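Local coordinates for LbaCas13a H328A (C2c2) (Lachnospiraceae bacterium NK4A179, PDB 5WLH), which is an RNA-guided CRISPR nuclease that binds pre-crRNA and, as a Cas13a enzyme, probably cleaves RNA recognised through its guide, at residues A[191-194]-A[195-199]; A[1059-1062]-A[1063-1066]; A[932-935]-A[936-939]; A[281-284]-A[285-289]. All coordinates share one frame; numbering follows the deposited sequence.

Contact 1. Residues A[191-194]-A[195-199]; sequences CRER and VKRGL. With nucleotides of chain B.
The opening turn of helix 193-206 starts at an N-cap residue, Arg192, whose carbonyl O takes the N-H of Lys196 at 2.9 Å while its side chain turns to the bound RNA. The next two i to i+4 backbone bonds, Arg197 N to Glu193 O and Gly198 N to Arg194 O, confirm regular helix from this point. The Arg192 chain bends at chi2 and again at chi3 (81°), which brings one face of its guanidinium against the N7/C8 rim of the A20 base of chain B, and its end on to that nucleotide's phosphate. N7 of A20 lies 3.6 Å above the middle of the guanidinium plane. The phosphorus sits at the edge of the same plane, and Arg192 NH2 donates to A20 OP2 at a very short 2.5 Å, nearly straight at 174°. NH1 makes a salt bridge with a further phosphate of the RNA. Cutting Arg192 back to an alanine would probably leave both phosphates without this charged donor and the N7 rim of the adenine without the flat group facing it. In the first turn, Glu193 and Arg197 run alongside each other, and Glu193 OE1 makes a salt bridge with Arg197 NH1 at 3.2 Å. The nitrogen approaches from above the carboxylate, whose plane stands 89° from the guanidinium, whereas OE1 stays at the guanidinium edge. Arg197 is also paired with Asp213, and Arg194 with Asp215 and Asp221, acidic partners that probably offset the arginines' like charge. The site is a helix N-terminus whose N-cap residue lends its carbonyl to the first turn and its guanidinium to the phosphates of the bound pre-crRNA.

Contact 2. Residues A[1059-1062]-A[1063-1066]; sequences RVSR and SDIV
Asp1064 reaches back over Ser1061, the N-cap residue of helix 1062-1075, and its carboxylate accepts the N-cap N-H, the N3-to-N-cap half of a capping box. Its CB lies 3.3 Å from Ser1061 O and also touches CG1 of Val1060 at 4.0 Å. CG of Asp1064, held anti to the carbonyl carbon (chi1 -71°), comes up to Ser1061 OG at 3.2 Å. At the tip the two oxygens part company. OD2 of Asp1064 accepts Ser1061 N at 3.1 Å, on the anti side and 35° out of the carboxylate plane, while OD1 is turned to a salt bridge with Arg1358. The carboxylate is therefore gripped at both oxygens, which limits its rotation. The helix proper is started by Ile1065 N bonding to Ser1061 O and Val1066 N to Arg1062 O. The Arg1062 guanidinium forms a salt bridge with Glu1002 through NE and a hydrogen bond to Ser1018 OG through NH2. Beside the cap, Val1060 CG1 packs against CG1 of Ile1065 at 4.2 Å, and both valine and isoleucine lie buried among neighbouring loops and helices. Ser1061 OG lies 3.0 Å from Ser1063 OG, in a hydrogen bond that either could donate.

Contact 3. Residues A[932-935]-A[936-939]; sequences VWDI and YRRA. With nucleotides of chain B.
OD1 of Asp934 is gripped twice by one arginine: NH2 of Arg937 reaches it at 2.7 Å and NE at 3.0 Å. Both nitrogens approach from the same face of the carboxylate, with OD1 almost exactly in the guanidinium plane. The other oxygen, OD2 of Asp934, serves Arg938, taking its NE at 2.7 Å and its NH2 in a weak bond. NE comes in from well above the carboxylate plane, the guanidinium being turned 50° against it. One carboxylate thus holds two guanidinium groups, an i to i+3 and i to i+4 salt-bridge network in the middle of helix 915-941, whose backbone bonds continue unbroken from Val932 to Ala939. Replacing Asp934 by an alanine would probably leave both arginines without their shared anion and their guanidinium groups freer to turn. Asp934 extends with CG anti to the backbone N (chi1 -170°), which carries the carboxylate along the helix towards them. Each arginine has a second acid, Asp40 for Arg937 and Glu490 for Arg938. The RNA borders this network: N7 of A25 of chain B lies 3.4 Å from Asp934 OD2 and 3.6 Å from Arg938 NH2. On another flank, Arg937 CD stands over the Trp933 six-membered ring in a CH-pi contact, 4.0 Å from its centroid and 28° off the normal. Val932 and Tyr936 point the same way, side by side, with Val932 CG1 touching Tyr936 CE2 at 3.5 Å; the tyrosine OH bonds to Ile950 O, and its ring stacks with His948.

Contact 4. Residues A[281-284]-A[285-289]; sequences KKFL and SDYAS
The ring of Phe283 carries Tyr287 CB over one face, 4.2 Å above the plane and shifted towards the rim. The two aromatic rings are near parallel, 20° apart, but slid so far that they scarcely overlap, and their centroids stand 5.5 Å from each other. The rings touch through Phe283 CZ and Tyr287 CD1, at 3.8 Å. Four residues apart, both side chains leave with CG anti to the backbone N, which lays them side by side on one flank. Phe404 meets the phenylalanine ring edge-to-face, and Phe280 lies against it too. The tyrosine OH bonds to Glu1231. On the exposed flank, Lys282 stretches out and bends only at chi4, which brings it to Asp286 in a salt bridge whose Lys282 NZ to Asp286 OD2 hydrogen bond is weak, at 3.4 Å. Tyr287 N bonds to Phe283 O at 2.8 Å, but Ala288 N to Leu284 O is long and weak at 3.5 Å. Ala288 is the centre of an inverse gamma turn. The contact is thus an i to i+4 aromatic pair on the buried side of helix 268-287, packed against helices 292-311 and 429-458, with an inverse gamma turn after it on the way to helix 292-311.

Overall arrangement
All four are local contacts in or at the ends of four separate helices, and none touches another; the nearest pair, contacts 3 and 4, still has centres 36 Å apart. Contact 3 is the buried one, its centre 21 Å from the centre of the chain. Contacts 1, 2 and 4 are partly buried, contact 4 about 32 Å from the chain centre and contacts 1 and 2 about 39 Å. Contacts 1 and 3 both meet the RNA, the first through an arginine bonded to a phosphate, the third through an ion network beside a base. Contact 2, removed from the nucleic acid, is governed by capping at a helix start, and contact 4 by aromatic and backbone geometry near a helix finish.

Contact 1. Residues A[191-194]-A[195-199]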
loop_
_atom_site.group_PDB
_atom_site.type_symbol
_atom_site.label_atom_id
_atom_site.label_comp_id
_atom_site.label_asym_id
_atom_site.label_seq_id
_atom_site.Cartn_x
_atom_site.Cartn_y
_atom_site.Cartn_z
ATOM N N CYS A 191 -0.794 10.446 31.816
ATOM C CA CYS A 191 -1.350 9.097 31.961
ATOM C C CYS A 191 -0.228 8.107 32.267
ATOM O O CYS A 191 0.176 7.280 31.445
ATOM C CB CYS A 191 -2.112 8.693 30.704
ATOM S SG CYS A 191 -3.839 9.196 30.666
ATOM N N ARG A 192 0.290 8.227 33.482
ATOM C CA ARG A 192 1.196 7.246 34.063
ATOM C C ARG A 192 0.630 6.885 35.424
ATOM O O ARG A 192 -0.039 7.706 36.051
ATOM C CB ARG A 192 2.621 7.799 34.179
ATOM C CG ARG A 192 3.219 8.146 32.824
ATOM C CD ARG A 192 3.905 9.486 32.846
ATOM N NE ARG A 192 5.238 9.354 33.409
ATOM C CZ ARG A 192 6.367 9.469 32.715
ATOM N NH1 ARG A 192 6.349 9.747 31.413
ATOM N NH2 ARG A 192 7.515 9.329 33.340
ATOM N N GLU A 193 0.882 5.650 35.866
ATOM C CA GLU A 193 0.188 5.136 37.046
ATOM C C GLU A 193 0.324 6.076 38.243
ATOM O O GLU A 193 -0.669 6.439 38.879
ATOM C CB GLU A 193 0.709 3.746 37.397
ATOM C CG GLU A 193 0.012 3.121 38.595
ATOM C CD GLU A 193 0.911 2.163 39.358
ATOM O OE1 GLU A 193 1.884 2.630 39.994
ATOM O OE2 GLU A 193 0.646 0.941 39.312
ATOM N N ARG A 194 1.551 6.492 38.562
ATOM C CA ARG A 194 1.744 7.253 39.796
ATOM C C ARG A 194 1.188 8.666 39.672
ATOM O O ARG A 194 0.732 9.248 40.668
ATOM C CB ARG A 194 3.225 7.291 40.172
ATOM C CG ARG A 194 3.782 5.935 40.668
ATOM C CD ARG A 194 5.177 6.108 41.252
ATOM N NE ARG A 194 5.128 6.822 42.521
ATOM C CZ ARG A 194 4.898 6.248 43.699
ATOM N NH1 ARG A 194 4.707 4.933 43.786
ATOM N NH2 ARG A 194 4.862 6.991 44.793
ATOM N N VAL A 195 1.208 9.226 38.464
ATOM C CA VAL A 195 0.659 10.561 38.259
ATOM C C VAL A 195 -0.851 10.519 38.371
ATOM O O VAL A 195 -1.468 11.384 39.010
ATOM C CB VAL A 195 1.103 11.128 36.895
ATOM C CG1 VAL A 195 0.461 12.498 36.673
ATOM C CG2 VAL A 195 2.620 11.219 36.810
ATOM N N LYS A 196 -1.469 9.498 37.769
ATOM C CA LYS A 196 -2.916 9.341 37.857
ATOM C C LYS A 196 -3.343 9.093 39.294
ATOM O O LYS A 196 -4.357 9.628 39.752
ATOM C CB LYS A 196 -3.383 8.184 36.971
ATOM C CG LYS A 196 -3.161 8.394 35.478
ATOM C CD LYS A 196 -3.430 7.109 34.687
ATOM C CE LYS A 196 -4.834 6.585 34.943
ATOM N NZ LYS A 196 -5.174 5.455 34.038
ATOM N N ARG A 197 -2.582 8.275 40.016
ATOM C CA ARG A 197 -2.909 8.034 41.417
ATOM C C ARG A 197 -2.745 9.302 42.243
ATOM O O ARG A 197 -3.542 9.559 43.150
ATOM C CB ARG A 197 -2.042 6.911 41.975
ATOM C CG ARG A 197 -2.427 5.538 41.438
ATOM C CD ARG A 197 -1.327 4.523 41.713
ATOM N NE ARG A 197 -1.244 4.185 43.132
ATOM C CZ ARG A 197 -0.216 3.556 43.700
ATOM N NH1 ARG A 197 0.835 3.183 42.974
ATOM N NH2 ARG A 197 -0.240 3.297 44.996
ATOM N N GLY A 198 -1.715 10.100 41.950
ATOM C CA GLY A 198 -1.571 11.377 42.630
ATOM C C GLY A 198 -2.745 12.299 42.361
ATOM O O GLY A 198 -3.259 12.964 43.270
ATOM N N LEU A 199 -3.206 12.328 41.112
ATOM C CA LEU A 199 -4.339 13.180 40.777
ATOM C C LEU A 199 -5.608 12.701 41.465
ATOM O O LEU A 199 -6.370 13.509 42.009
ATOM C CB LEU A 199 -4.530 13.201 39.262
ATOM C CG LEU A 199 -5.751 13.952 38.754
ATOM C CD1 LEU A 199 -5.790 15.366 39.344
ATOM C CD2 LEU A 199 -5.667 13.996 37.237
ATOM P P A B 20 10.415 9.546 30.925
ATOM O OP1 A B 20 11.095 10.700 30.301
ATOM O OP2 A B 20 9.676 9.621 32.208
ATOM O "O5'" A B 20 9.405 8.987 29.839
ATOM C "C5'" A B 20 9.792 8.871 28.482
ATOM C "C4'" A B 20 8.763 8.097 27.704
ATOM O "O4'" A B 20 8.706 6.733 28.185
ATOM C "C3'" A B 20 7.338 8.577 27.848
ATOM O "O3'" A B 20 7.066 9.727 27.083
ATOM C "C2'" A B 20 6.549 7.345 27.431
ATOM O "O2'" A B 20 6.602 7.169 26.021
ATOM C "C1'" A B 20 7.384 6.246 28.082
ATOM N N9 A B 20 6.897 5.955 29.445
ATOM C C8 A B 20 7.371 6.439 30.642
ATOM N N7 A B 20 6.701 6.003 31.683
ATOM C C5 A B 20 5.731 5.175 31.132
ATOM C C6 A B 20 4.698 4.410 31.695
ATOM N N6 A B 20 4.450 4.329 32.998
ATOM N N1 A B 20 3.909 3.713 30.864
ATOM C C2 A B 20 4.137 3.780 29.546
ATOM N N3 A B 20 5.067 4.472 28.897
ATOM C C4 A B 20 5.838 5.147 29.758
#

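Contact 2. Residues A[1059-1062]-A[1063-1066]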
loop_
_atom_site.group_PDB
_atom_site.type_symbol
_atom_site.label_atom_id
_atom_site.label_comp_id
_atom_site.label_asym_id
_atom_site.label_seq_id
_atom_site.Cartn_x
_atom_site.Cartn_y
_atom_site.Cartn_z
ATOM N N ARG A 1059 -27.743 -14.060 -12.977
ATOM C CA ARG A 1059 -28.032 -13.510 -14.289
ATOM C C ARG A 1059 -29.103 -12.430 -14.194
ATOM O O ARG A 1059 -30.007 -12.489 -13.360
ATOM C CB ARG A 1059 -28.490 -14.616 -15.235
ATOM C CG ARG A 1059 -27.433 -15.657 -15.501
ATOM C CD ARG A 1059 -27.789 -16.493 -16.701
ATOM N NE ARG A 1059 -28.893 -17.403 -16.415
ATOM C CZ ARG A 1059 -29.467 -18.186 -17.324
ATOM N NH1 ARG A 1059 -29.043 -18.169 -18.582
ATOM N NH2 ARG A 1059 -30.465 -18.985 -16.973
ATOM N N VAL A 1060 -28.975 -11.421 -15.056
ATOM C CA VAL A 1060 -30.038 -10.441 -15.209
ATOM C C VAL A 1060 -31.317 -11.163 -15.613
ATOM O O VAL A 1060 -31.301 -12.085 -16.440
ATOM C CB VAL A 1060 -29.641 -9.374 -16.241
ATOM C CG1 VAL A 1060 -30.737 -8.306 -16.369
ATOM C CG2 VAL A 1060 -28.300 -8.738 -15.855
ATOM N N SER A 1061 -32.426 -10.752 -15.016
ATOM C CA SER A 1061 -33.713 -11.404 -15.184
ATOM C C SER A 1061 -34.708 -10.450 -15.826
ATOM O O SER A 1061 -34.492 -9.236 -15.901
ATOM C CB SER A 1061 -34.265 -11.869 -13.835
ATOM O OG SER A 1061 -34.557 -10.742 -13.033
ATOM N N ARG A 1062 -35.829 -11.020 -16.274
ATOM C CA ARG A 1062 -36.939 -10.195 -16.737
ATOM C C ARG A 1062 -37.366 -9.201 -15.660
ATOM O O ARG A 1062 -37.536 -8.006 -15.932
ATOM C CB ARG A 1062 -38.114 -11.086 -17.152
ATOM C CG ARG A 1062 -39.339 -10.309 -17.618
ATOM C CD ARG A 1062 -40.408 -11.241 -18.181
ATOM N NE ARG A 1062 -40.100 -11.698 -19.535
ATOM C CZ ARG A 1062 -40.286 -10.971 -20.635
ATOM N NH1 ARG A 1062 -40.767 -9.735 -20.550
ATOM N NH2 ARG A 1062 -39.983 -11.478 -21.822
ATOM N N SER A 1063 -37.515 -9.674 -14.419
ATOM C CA SER A 1063 -37.997 -8.795 -13.358
ATOM C C SER A 1063 -37.019 -7.661 -13.080
ATOM O O SER A 1063 -37.440 -6.568 -12.677
ATOM C CB SER A 1063 -38.273 -9.593 -12.080
ATOM O OG SER A 1063 -37.092 -10.152 -11.543
ATOM N N ASP A 1064 -35.720 -7.897 -13.290
ATOM C CA ASP A 1064 -34.749 -6.804 -13.248
ATOM C C ASP A 1064 -35.066 -5.758 -14.307
ATOM O O ASP A 1064 -35.071 -4.553 -14.031
ATOM C CB ASP A 1064 -33.332 -7.343 -13.465
ATOM C CG ASP A 1064 -32.816 -8.148 -12.290
ATOM O OD1 ASP A 1064 -33.234 -7.876 -11.143
ATOM O OD2 ASP A 1064 -31.980 -9.050 -12.524
ATOM N N ILE A 1065 -35.301 -6.210 -15.540
ATOM C CA ILE A 1065 -35.580 -5.299 -16.642
ATOM C C ILE A 1065 -36.910 -4.597 -16.414
ATOM O O ILE A 1065 -37.065 -3.409 -16.716
ATOM C CB ILE A 1065 -35.552 -6.069 -17.971
ATOM C CG1 ILE A 1065 -34.157 -6.672 -18.204
ATOM C CG2 ILE A 1065 -35.944 -5.177 -19.120
ATOM C CD1 ILE A 1065 -34.156 -7.837 -19.139
ATOM N N VAL A 1066 -37.876 -5.317 -15.849
ATOM C CA VAL A 1066 -39.140 -4.706 -15.459
ATOM C C VAL A 1066 -38.900 -3.591 -14.448
ATOM O O VAL A 1066 -39.379 -2.462 -14.614
ATOM C CB VAL A 1066 -40.088 -5.782 -14.904
ATOM C CG1 VAL A 1066 -41.276 -5.148 -14.184
ATOM C CG2 VAL A 1066 -40.529 -6.718 -16.028
#

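Contact 3. Residues A[932-935]-A[936-939]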
loop_
_atom_site.group_PDB
_atom_site.type_symbol
_atom_site.label_atom_id
_atom_site.label_comp_id
_atom_site.label_asym_id
_atom_site.label_seq_id
_atom_site.Cartn_x
_atom_site.Cartn_y
_atom_site.Cartn_z
ATOM N N VAL A 932 10.083 10.727 -7.493
ATOM C CA VAL A 932 11.500 10.931 -7.770
ATOM C C VAL A 932 11.804 12.422 -7.860
ATOM O O VAL A 932 12.804 12.899 -7.315
ATOM C CB VAL A 932 11.897 10.178 -9.052
ATOM C CG1 VAL A 932 13.294 10.581 -9.512
ATOM C CG2 VAL A 932 11.807 8.645 -8.833
ATOM N N TRP A 933 10.947 13.179 -8.546
ATOM C CA TRP A 933 11.150 14.625 -8.624
ATOM C C TRP A 933 11.156 15.246 -7.233
ATOM O O TRP A 933 12.002 16.094 -6.919
ATOM C CB TRP A 933 10.051 15.238 -9.498
ATOM C CG TRP A 933 9.920 16.757 -9.463
ATOM C CD1 TRP A 933 10.543 17.662 -10.297
ATOM C CD2 TRP A 933 9.094 17.526 -8.587
ATOM N NE1 TRP A 933 10.154 18.946 -9.977
ATOM C CE2 TRP A 933 9.279 18.892 -8.923
ATOM C CE3 TRP A 933 8.227 17.202 -7.540
ATOM C CZ2 TRP A 933 8.614 19.918 -8.258
ATOM C CZ3 TRP A 933 7.577 18.223 -6.873
ATOM C CH2 TRP A 933 7.773 19.572 -7.238
ATOM N N ASP A 934 10.229 14.816 -6.378
ATOM C CA ASP A 934 10.101 15.426 -5.062
ATOM C C ASP A 934 11.310 15.114 -4.186
ATOM O O ASP A 934 11.755 15.961 -3.399
ATOM C CB ASP A 934 8.808 14.941 -4.404
ATOM C CG ASP A 934 8.487 15.707 -3.142
ATOM O OD1 ASP A 934 8.194 16.918 -3.250
ATOM O OD2 ASP A 934 8.528 15.106 -2.049
ATOM N N ILE A 935 11.854 13.905 -4.310
ATOM C CA ILE A 935 13.047 13.542 -3.548
ATOM C C ILE A 935 14.224 14.410 -3.959
ATOM O O ILE A 935 14.962 14.930 -3.113
ATOM C CB ILE A 935 13.389 12.061 -3.739
ATOM C CG1 ILE A 935 12.253 11.163 -3.220
ATOM C CG2 ILE A 935 14.708 11.752 -2.999
ATOM C CD1 ILE A 935 12.272 9.772 -3.853
ATOM N N TYR A 936 14.453 14.526 -5.268
ATOM C CA TYR A 936 15.568 15.339 -5.722
ATOM C C TYR A 936 15.362 16.792 -5.324
ATOM O O TYR A 936 16.318 17.491 -4.973
ATOM C CB TYR A 936 15.723 15.193 -7.227
ATOM C CG TYR A 936 16.447 13.914 -7.597
ATOM C CD1 TYR A 936 17.732 13.658 -7.127
ATOM C CD2 TYR A 936 15.839 12.953 -8.384
ATOM C CE1 TYR A 936 18.391 12.486 -7.450
ATOM C CE2 TYR A 936 16.499 11.775 -8.719
ATOM C CZ TYR A 936 17.763 11.550 -8.248
ATOM O OH TYR A 936 18.418 10.389 -8.576
ATOM N N ARG A 937 14.115 17.259 -5.382
ATOM C CA ARG A 937 13.802 18.617 -4.956
ATOM C C ARG A 937 14.217 18.840 -3.507
ATOM O O ARG A 937 14.856 19.847 -3.174
ATOM C CB ARG A 937 12.304 18.868 -5.125
ATOM C CG ARG A 937 11.832 20.243 -4.707
ATOM C CD ARG A 937 10.296 20.307 -4.794
ATOM N NE ARG A 937 9.627 19.489 -3.783
ATOM C CZ ARG A 937 9.528 19.800 -2.493
ATOM N NH1 ARG A 937 10.062 20.927 -2.027
ATOM N NH2 ARG A 937 8.907 18.976 -1.658
ATOM N N ARG A 938 13.852 17.905 -2.626
ATOM C CA ARG A 938 14.151 18.058 -1.210
ATOM C C ARG A 938 15.624 17.810 -0.917
ATOM O O ARG A 938 16.216 18.512 -0.092
ATOM C CB ARG A 938 13.242 17.137 -0.383
ATOM C CG ARG A 938 11.780 17.625 -0.352
ATOM C CD ARG A 938 10.888 16.730 0.519
ATOM N NE ARG A 938 10.497 15.510 -0.197
ATOM C CZ ARG A 938 11.035 14.314 0.022
ATOM N NH1 ARG A 938 11.991 14.175 0.924
ATOM N NH2 ARG A 938 10.624 13.254 -0.670
ATOM N N ALA A 939 16.245 16.846 -1.611
ATOM C CA ALA A 939 17.694 16.694 -1.499
ATOM C C ALA A 939 18.392 17.982 -1.916
ATOM O O ALA A 939 19.315 18.446 -1.239
ATOM C CB ALA A 939 18.178 15.523 -2.356
ATOM P P A B 25 7.656 11.092 6.003
ATOM O OP1 A B 25 8.570 12.220 5.652
ATOM O OP2 A B 25 6.577 11.301 6.995
ATOM O "O5'" A B 25 7.005 10.590 4.648
ATOM C "C5'" A B 25 6.221 9.405 4.593
ATOM C "C4'" A B 25 6.578 8.583 3.384
ATOM O "O4'" A B 25 6.069 9.221 2.180
ATOM C "C3'" A B 25 8.078 8.377 3.157
ATOM O "O3'" A B 25 8.285 7.058 2.666
ATOM C "C2'" A B 25 8.393 9.342 2.025
ATOM O "O2'" A B 25 9.517 8.978 1.248
ATOM C "C1'" A B 25 7.105 9.266 1.219
ATOM N N9 A B 25 6.921 10.388 0.307
ATOM C C8 A B 25 7.355 11.681 0.472
ATOM N N7 A B 25 7.093 12.451 -0.558
ATOM C C5 A B 25 6.457 11.597 -1.448
ATOM C C6 A B 25 5.928 11.805 -2.727
ATOM N N6 A B 25 5.969 12.993 -3.334
ATOM N N1 A B 25 5.375 10.753 -3.363
ATOM C C2 A B 25 5.338 9.563 -2.751
ATOM N N3 A B 25 5.811 9.251 -1.544
ATOM C C4 A B 25 6.356 10.322 -0.942
#

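Contact 4. Residues A[281-284]-A[285-289]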
loop_
_atom_site.group_PDB
_atom_site.type_symbol
_atom_site.label_atom_id
_atom_site.label_comp_id
_atom_site.label_asym_id
_atom_site.label_seq_id
_atom_site.Cartn_x
_atom_site.Cartn_y
_atom_site.Cartn_z
ATOM N N LYS A 281 24.992 -6.780 16.579
ATOM C CA LYS A 281 25.696 -6.766 15.297
ATOM C C LYS A 281 26.654 -7.945 15.189
ATOM O O LYS A 281 26.763 -8.588 14.131
ATOM C CB LYS A 281 26.447 -5.443 15.150
ATOM C CG LYS A 281 27.276 -5.345 13.895
ATOM C CD LYS A 281 27.189 -3.929 13.358
ATOM C CE LYS A 281 28.228 -3.040 13.970
ATOM N NZ LYS A 281 29.575 -3.465 13.529
ATOM N N LYS A 282 27.337 -8.269 16.289
ATOM C CA LYS A 282 28.222 -9.424 16.285
ATOM C C LYS A 282 27.427 -10.717 16.186
ATOM O O LYS A 282 27.839 -11.645 15.487
ATOM C CB LYS A 282 29.117 -9.426 17.529
ATOM C CG LYS A 282 29.973 -10.697 17.619
ATOM C CD LYS A 282 31.144 -10.527 18.572
ATOM C CE LYS A 282 31.861 -11.857 18.784
ATOM N NZ LYS A 282 31.220 -12.653 19.867
ATOM N N PHE A 283 26.273 -10.786 16.860
ATOM C CA PHE A 283 25.387 -11.933 16.695
ATOM C C PHE A 283 25.049 -12.159 15.227
ATOM O O PHE A 283 25.056 -13.296 14.747
ATOM C CB PHE A 283 24.106 -11.740 17.515
ATOM C CG PHE A 283 23.072 -12.816 17.309
ATOM C CD1 PHE A 283 22.106 -12.708 16.310
ATOM C CD2 PHE A 283 23.035 -13.918 18.137
ATOM C CE1 PHE A 283 21.159 -13.691 16.134
ATOM C CE2 PHE A 283 22.084 -14.904 17.971
ATOM C CZ PHE A 283 21.142 -14.799 16.959
ATOM N N LEU A 284 24.680 -11.090 14.511
ATOM C CA LEU A 284 24.282 -11.258 13.113
ATOM C C LEU A 284 25.435 -11.781 12.276
ATOM O O LEU A 284 25.238 -12.602 11.372
ATOM C CB LEU A 284 23.793 -9.937 12.535
ATOM C CG LEU A 284 22.422 -9.469 12.986
ATOM C CD1 LEU A 284 22.193 -8.091 12.345
ATOM C CD2 LEU A 284 21.319 -10.469 12.595
ATOM N N SER A 285 26.649 -11.323 12.577
ATOM C CA SER A 285 27.836 -11.831 11.893
ATOM C C SER A 285 28.071 -13.310 12.206
ATOM O O SER A 285 28.264 -14.128 11.298
ATOM C CB SER A 285 29.045 -10.983 12.294
ATOM O OG SER A 285 30.222 -11.412 11.623
ATOM N N ASP A 286 28.056 -13.669 13.492
ATOM C CA ASP A 286 28.319 -15.046 13.905
ATOM C C ASP A 286 27.237 -16.000 13.445
ATOM O O ASP A 286 27.521 -17.169 13.144
ATOM C CB ASP A 286 28.441 -15.120 15.426
ATOM C CG ASP A 286 29.690 -14.455 15.928
ATOM O OD1 ASP A 286 30.626 -14.281 15.115
ATOM O OD2 ASP A 286 29.733 -14.101 17.122
ATOM N N TYR A 287 25.987 -15.534 13.407
ATOM C CA TYR A 287 24.888 -16.417 13.065
ATOM C C TYR A 287 24.927 -16.816 11.601
ATOM O O TYR A 287 24.375 -17.860 11.241
ATOM C CB TYR A 287 23.547 -15.737 13.405
ATOM C CG TYR A 287 22.367 -16.680 13.333
ATOM C CD1 TYR A 287 22.058 -17.516 14.407
ATOM C CD2 TYR A 287 21.586 -16.765 12.191
ATOM C CE1 TYR A 287 20.995 -18.407 14.349
ATOM C CE2 TYR A 287 20.532 -17.651 12.119
ATOM C CZ TYR A 287 20.234 -18.466 13.206
ATOM O OH TYR A 287 19.200 -19.354 13.149
ATOM N N ALA A 288 25.560 -16.010 10.755
ATOM C CA ALA A 288 25.627 -16.298 9.323
ATOM C C ALA A 288 26.725 -17.337 9.098
ATOM O O ALA A 288 27.821 -17.045 8.619
ATOM C CB ALA A 288 25.885 -15.022 8.536
ATOM N N SER A 289 26.411 -18.570 9.486
ATOM C CA SER A 289 27.325 -19.701 9.389
ATOM C C SER A 289 26.647 -20.816 8.606
ATOM O O SER A 289 25.530 -21.223 8.944
ATOM C CB SER A 289 27.728 -20.205 10.782
ATOM O OG SER A 289 28.176 -21.554 10.725
#